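Ribosome inactivating type 1 protein (Iris hollandica, PDB 3MVG) is a single-chain plant protein of the type 1 ribosome-inactivating family, with a mixed sheet packed among helices, and is modelled here as two copies. Local coordinates at residues I168-R171 / V172-I176; A132-T135 / L136-S140; Q223-V226 / Q227-V230. All coordinates share one frame; numbering follows the deposited sequence.

Contact 1 (I168-R171 / V172-I176); sequences IEQR and VTNNI
N175 and R171 meet near the C-terminal part of helix 166-173: ND2 of N175 donates to R171 O at 3.0 Å, with R171 O lying 26° out of the amide plane of N175. One residue earlier, Q170 O receives N174 N at 2.9 Å, and the hydroxyl OG1 of T173 lies 3.3 Å from the same Q170 O, at most a weak bond. T173 N to E169 O, 2.9 Å, is a regular helical bond, whereas V172 N to I168 O is weak at 3.3 Å. The amides of Q170 and N174 have planes 33° apart; OE1 of Q170 faces OD1 of N174 at 3.3 Å, two acceptors that do not bond, and OE1 has a weak hydrogen bond to Q170 NE2 of the second subunit. CG of Q170 lies opposite its backbone N (chi1 171°) and the chain bends at chi2, which carries the amide along the helix toward N174. Both amides are fixed from the second subunit: Q170 NE2 by its R166 O, N174 ND2 by its T240 O, while N175 bonds R239 and T240 there. Within the chain, E169 pairs with R24 and S17, and V172 packs on Y16 and L158. These amides are buried, and they find their partners largely across the subunit interface.

Contact 2 (A132-T135 / L136-S140); sequences AITT and LHNWS. Unlike the reference sequence in segment 132-135: T134 (reference Ser).
T134 turns its CG2 away from the backbone N, which lays CG2 alongside the N138 amide, 3.5 Å from N138 ND2. In H137, CG anti to the backbone N (chi1 -174°) swings the imidazole toward N138, whose OD1 accepts from H137 ND1 at 3.0 Å. That bond is almost straight at the proton, 174°, and lies in the ring plane, yet ND1 stands 38° above the carbonyl plane of OD1. It ties neighbouring side chains together at the last turn of helix 126-138. The backbone bonds of the helix continue here: H137 N to I133 O, 2.8 Å, and N138 N to T134 O, 3.0 Å. T135 O takes W139 N at 3.0 Å, and N138 N more weakly, as W139 leaves helical geometry. OG1 of T135 bonds T131 O one turn back; OG1 of T134, a residue differing from the reference sequence, bonds D56 outside the helix and also A130 O. I133, L136 and H137 pack on I62 of strand 61-67; L136 and W139 reach Y76 of strand 72-78, while T135, L136 and W139 touch helix 146-164.

Contact 3 (Q223-V226 / Q227-V230); sequences QVSV and QQTV
S225 and Q228 form the tight part of this turn. OG of S225 donates to OE1 of Q228 at 2.6 Å, meeting it 42° above the amide carbonyl plane, and accepts Q228 N at 2.9 Å. Its chi1 of 62° places OG between the backbone N and the carbonyl carbon, facing the returning chain, while Q228 bends at chi2 to bring its amide over the hydroxyl. Q228 O in turn takes two amides approaching from one face of its plane, V224 N at 2.9 Å and S225 N at 3.3 Å. Beside these polar bonds, the side chains of V224 and V230 cross at about a right angle, V224 CG1 to V230 CG1 3.9 Å. The tip is looser: V226 and Q227 are exposed, and NE2 of Q227 comes no nearer to the first segment than 4.1 Å, from V226 CG1. Q228 of the second subunit bonds Q227 O and T229 N of this chain, and V230 of the second subunit packs on V224 and S225. Q223 and T229, side by side on one face of the sheet, are an antiparallel non-hydrogen-bonded pair, the last before a beta-hairpin loop joining strand 215-223 to strand 229-234.

Along the chain the three contacts follow one another without nesting or crossing. Contact 2 comes first, closing the last turn of helix 126-138 before the chain enters helix 146-164; it faces the large mixed sheet. Contact 1 follows, covering the later part of helix 166-173 and the type I turn from T173 to I176, its neighbours being helices 13-27, 146-164 and 192-199. Contact 3 comes last and closes the hairpin loop between strands 215-223 and 229-234, against helix 192-199. Helix 146-164 thus borders contacts 1 and 2, and helix 192-199 borders contacts 1 and 3. The centres of contacts 2 and 3 lie about 35 Å apart. Contacts 1 and 3, about 7 Å apart at nearest atoms, both touch the second subunit.

Contact 1 (I168-R171 / V172-I176)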
# COMPACT_ATOMS: atom_id res chain seq x y z
N ILE A 168 -5.48 -4.43 -1.14
CA ILE A 168 -6.50 -3.92 -2.05
C ILE A 168 -6.53 -2.38 -2.01
O ILE A 168 -6.60 -1.73 -3.06
CB ILE A 168 -7.89 -4.55 -1.80
CG1 ILE A 168 -7.78 -6.08 -1.81
CG2 ILE A 168 -8.90 -4.05 -2.86
CD1 ILE A 168 -9.07 -6.81 -1.48
N GLU A 169 -6.47 -1.80 -0.81
CA GLU A 169 -6.30 -0.36 -0.66
C GLU A 169 -5.16 0.16 -1.55
O GLU A 169 -5.31 1.18 -2.24
CB GLU A 169 -6.01 -0.01 0.79
CG GLU A 169 -5.73 1.46 1.00
CD GLU A 169 -5.40 1.80 2.43
OE1 GLU A 169 -5.24 3.00 2.73
OE2 GLU A 169 -5.31 0.88 3.27
N GLN A 170 -4.03 -0.53 -1.53
CA GLN A 170 -2.85 -0.15 -2.31
C GLN A 170 -3.14 -0.00 -3.81
O GLN A 170 -2.66 0.95 -4.45
CB GLN A 170 -1.74 -1.19 -2.11
CG GLN A 170 -0.56 -1.03 -3.01
CD GLN A 170 0.48 -0.13 -2.42
OE1 GLN A 170 0.24 1.05 -2.15
NE2 GLN A 170 1.64 -0.68 -2.19
N ARG A 171 -3.92 -0.94 -4.35
CA ARG A 171 -4.32 -0.90 -5.75
C ARG A 171 -5.04 0.41 -6.04
O ARG A 171 -4.78 1.06 -7.06
CB ARG A 171 -5.23 -2.08 -6.10
CG ARG A 171 -4.70 -3.46 -5.74
CD ARG A 171 -3.27 -3.64 -6.20
NE ARG A 171 -2.91 -5.04 -6.39
CZ ARG A 171 -2.31 -5.79 -5.47
NH1 ARG A 171 -2.00 -5.29 -4.29
NH2 ARG A 171 -2.02 -7.06 -5.75
N VAL A 172 -5.94 0.80 -5.14
CA VAL A 172 -6.71 2.03 -5.28
C VAL A 172 -5.80 3.25 -5.19
O VAL A 172 -5.83 4.12 -6.07
CB VAL A 172 -7.85 2.11 -4.22
CG1 VAL A 172 -8.67 3.37 -4.40
CG2 VAL A 172 -8.75 0.89 -4.32
N THR A 173 -4.97 3.33 -4.16
CA THR A 173 -4.14 4.53 -4.02
C THR A 173 -3.09 4.65 -5.12
O THR A 173 -2.75 5.76 -5.51
CB THR A 173 -3.53 4.67 -2.62
OG1 THR A 173 -2.71 3.53 -2.37
CG2 THR A 173 -4.62 4.75 -1.56
N ASN A 174 -2.63 3.53 -5.67
CA ASN A 174 -1.72 3.56 -6.82
C ASN A 174 -2.34 4.18 -8.07
O ASN A 174 -1.65 4.51 -9.04
CB ASN A 174 -1.26 2.16 -7.18
CG ASN A 174 -0.28 1.57 -6.18
OD1 ASN A 174 0.20 2.24 -5.27
ND2 ASN A 174 -0.00 0.28 -6.33
N ASN A 175 -3.66 4.32 -8.06
CA ASN A 175 -4.38 4.86 -9.19
C ASN A 175 -5.02 6.22 -8.92
O ASN A 175 -5.77 6.72 -9.76
CB ASN A 175 -5.37 3.82 -9.70
CG ASN A 175 -4.68 2.76 -10.50
OD1 ASN A 175 -4.09 3.06 -11.54
ND2 ASN A 175 -4.67 1.53 -10.00
N ILE A 176 -4.72 6.81 -7.77
CA ILE A 176 -5.08 8.19 -7.51
C ILE A 176 -3.84 9.02 -7.80
O ILE A 176 -2.87 9.00 -7.04
CB ILE A 176 -5.56 8.39 -6.05
CG1 ILE A 176 -6.83 7.56 -5.79
CG2 ILE A 176 -5.77 9.88 -5.76
CD1 ILE A 176 -7.19 7.44 -4.31

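Contact 2 (A132-T135 / L136-S140)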
# COMPACT_ATOMS: atom_id res chain seq x y z
N ALA A 132 -21.21 4.81 -8.60
CA ALA A 132 -21.97 3.89 -7.77
C ALA A 132 -22.80 4.66 -6.74
O ALA A 132 -23.97 4.32 -6.51
CB ALA A 132 -21.03 2.89 -7.10
N ILE A 133 -22.21 5.68 -6.13
CA ILE A 133 -22.96 6.52 -5.20
C ILE A 133 -24.15 7.18 -5.88
O ILE A 133 -25.27 7.14 -5.38
CB ILE A 133 -22.07 7.60 -4.55
CG1 ILE A 133 -20.95 6.97 -3.72
CG2 ILE A 133 -22.92 8.56 -3.70
CD1 ILE A 133 -19.80 7.96 -3.47
N THR A 134 -23.91 7.79 -7.04
CA THR A 134 -24.98 8.48 -7.78
C THR A 134 -26.09 7.51 -8.15
O THR A 134 -27.28 7.84 -8.04
CB THR A 134 -24.44 9.14 -9.06
OG1 THR A 134 -23.47 10.13 -8.71
CG2 THR A 134 -25.54 9.83 -9.82
N THR A 135 -25.71 6.31 -8.58
CA THR A 135 -26.67 5.30 -9.01
C THR A 135 -27.58 4.90 -7.86
O THR A 135 -28.80 4.88 -8.00
CB THR A 135 -25.96 4.09 -9.62
OG1 THR A 135 -25.21 4.51 -10.76
CG2 THR A 135 -26.96 3.04 -10.07
N LEU A 136 -26.99 4.62 -6.69
CA LEU A 136 -27.79 4.28 -5.53
C LEU A 136 -28.59 5.48 -5.06
O LEU A 136 -29.73 5.33 -4.62
CB LEU A 136 -26.92 3.74 -4.40
CG LEU A 136 -26.24 2.39 -4.68
CD1 LEU A 136 -25.62 1.86 -3.40
CD2 LEU A 136 -27.21 1.35 -5.26
N HIS A 137 -28.02 6.68 -5.17
CA HIS A 137 -28.75 7.89 -4.76
C HIS A 137 -30.07 8.03 -5.52
O HIS A 137 -31.09 8.38 -4.94
CB HIS A 137 -27.90 9.14 -4.96
CG HIS A 137 -28.55 10.38 -4.43
ND1 HIS A 137 -29.35 11.19 -5.20
CD2 HIS A 137 -28.55 10.93 -3.19
CE1 HIS A 137 -29.80 12.19 -4.47
NE2 HIS A 137 -29.32 12.06 -3.24
N ASN A 138 -30.02 7.74 -6.82
CA ASN A 138 -31.15 7.97 -7.71
C ASN A 138 -32.10 6.80 -7.90
O ASN A 138 -33.24 7.00 -8.33
CB ASN A 138 -30.63 8.45 -9.07
CG ASN A 138 -29.89 9.77 -8.97
OD1 ASN A 138 -30.12 10.56 -8.06
ND2 ASN A 138 -28.99 10.01 -9.92
N TRP A 139 -31.66 5.59 -7.59
CA TRP A 139 -32.48 4.40 -7.84
C TRP A 139 -33.64 4.27 -6.87
O TRP A 139 -33.51 4.54 -5.68
CB TRP A 139 -31.63 3.13 -7.79
CG TRP A 139 -32.36 1.84 -8.13
CD1 TRP A 139 -32.50 1.27 -9.37
CD2 TRP A 139 -33.04 0.97 -7.21
NE1 TRP A 139 -33.21 0.10 -9.28
CE2 TRP A 139 -33.55 -0.11 -7.97
CE3 TRP A 139 -33.24 0.98 -5.82
CZ2 TRP A 139 -34.26 -1.16 -7.38
CZ3 TRP A 139 -33.93 -0.07 -5.24
CH2 TRP A 139 -34.44 -1.12 -6.02
N SER A 140 -34.79 3.86 -7.40
CA SER A 140 -35.90 3.46 -6.55
C SER A 140 -36.68 2.33 -7.19
O SER A 140 -36.77 2.24 -8.42
CB SER A 140 -36.82 4.65 -6.24
OG SER A 140 -37.37 5.16 -7.43

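Contact 3 (Q223-V226 / Q227-V230)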
# COMPACT_ATOMS: atom_id res chain seq x y z
N GLN A 223 -4.23 -17.71 -4.98
CA GLN A 223 -3.92 -17.38 -6.37
C GLN A 223 -3.35 -15.98 -6.46
O GLN A 223 -3.85 -15.06 -5.81
CB GLN A 223 -5.18 -17.44 -7.23
CG GLN A 223 -5.89 -18.77 -7.22
CD GLN A 223 -5.11 -19.89 -7.89
OE1 GLN A 223 -4.40 -19.68 -8.88
NE2 GLN A 223 -5.25 -21.09 -7.36
N VAL A 224 -2.29 -15.82 -7.24
CA VAL A 224 -1.85 -14.48 -7.62
C VAL A 224 -2.22 -14.20 -9.07
O VAL A 224 -2.20 -13.05 -9.52
CB VAL A 224 -0.34 -14.23 -7.35
CG1 VAL A 224 -0.05 -14.31 -5.86
CG2 VAL A 224 0.53 -15.21 -8.12
N SER A 225 -2.57 -15.26 -9.79
CA SER A 225 -3.04 -15.22 -11.18
C SER A 225 -3.77 -16.53 -11.43
O SER A 225 -3.90 -17.35 -10.52
CB SER A 225 -1.85 -15.09 -12.13
OG SER A 225 -1.01 -16.22 -12.02
N VAL A 226 -4.24 -16.74 -12.66
CA VAL A 226 -4.88 -18.02 -13.00
C VAL A 226 -3.91 -19.19 -12.79
O VAL A 226 -4.29 -20.22 -12.23
CB VAL A 226 -5.44 -18.02 -14.45
CG1 VAL A 226 -6.09 -19.36 -14.79
CG2 VAL A 226 -6.44 -16.89 -14.65
N GLN A 227 -2.67 -18.99 -13.20
CA GLN A 227 -1.68 -20.08 -13.26
C GLN A 227 -0.69 -20.12 -12.09
O GLN A 227 -0.02 -21.13 -11.88
CB GLN A 227 -0.88 -20.00 -14.57
CG GLN A 227 -1.71 -20.01 -15.87
CD GLN A 227 -2.33 -21.36 -16.19
OE1 GLN A 227 -1.92 -22.39 -15.65
NE2 GLN A 227 -3.32 -21.35 -17.07
N GLN A 228 -0.59 -19.02 -11.34
CA GLN A 228 0.43 -18.92 -10.29
C GLN A 228 -0.17 -18.71 -8.91
O GLN A 228 -1.20 -18.05 -8.75
CB GLN A 228 1.44 -17.82 -10.61
CG GLN A 228 2.39 -18.15 -11.76
CD GLN A 228 1.84 -17.81 -13.14
OE1 GLN A 228 1.15 -16.80 -13.32
NE2 GLN A 228 2.18 -18.63 -14.13
N THR A 229 0.50 -19.29 -7.91
CA THR A 229 0.04 -19.27 -6.53
C THR A 229 1.17 -18.94 -5.57
O THR A 229 2.36 -19.05 -5.91
CB THR A 229 -0.53 -20.65 -6.11
OG1 THR A 229 0.43 -21.67 -6.42
CG2 THR A 229 -1.84 -20.94 -6.81
N VAL A 230 0.79 -18.50 -4.37
CA VAL A 230 1.71 -18.41 -3.25
C VAL A 230 1.04 -19.07 -2.04
O VAL A 230 -0.16 -19.33 -2.04
CB VAL A 230 2.10 -16.94 -2.92
CG1 VAL A 230 2.80 -16.27 -4.11
CG2 VAL A 230 0.88 -16.13 -2.47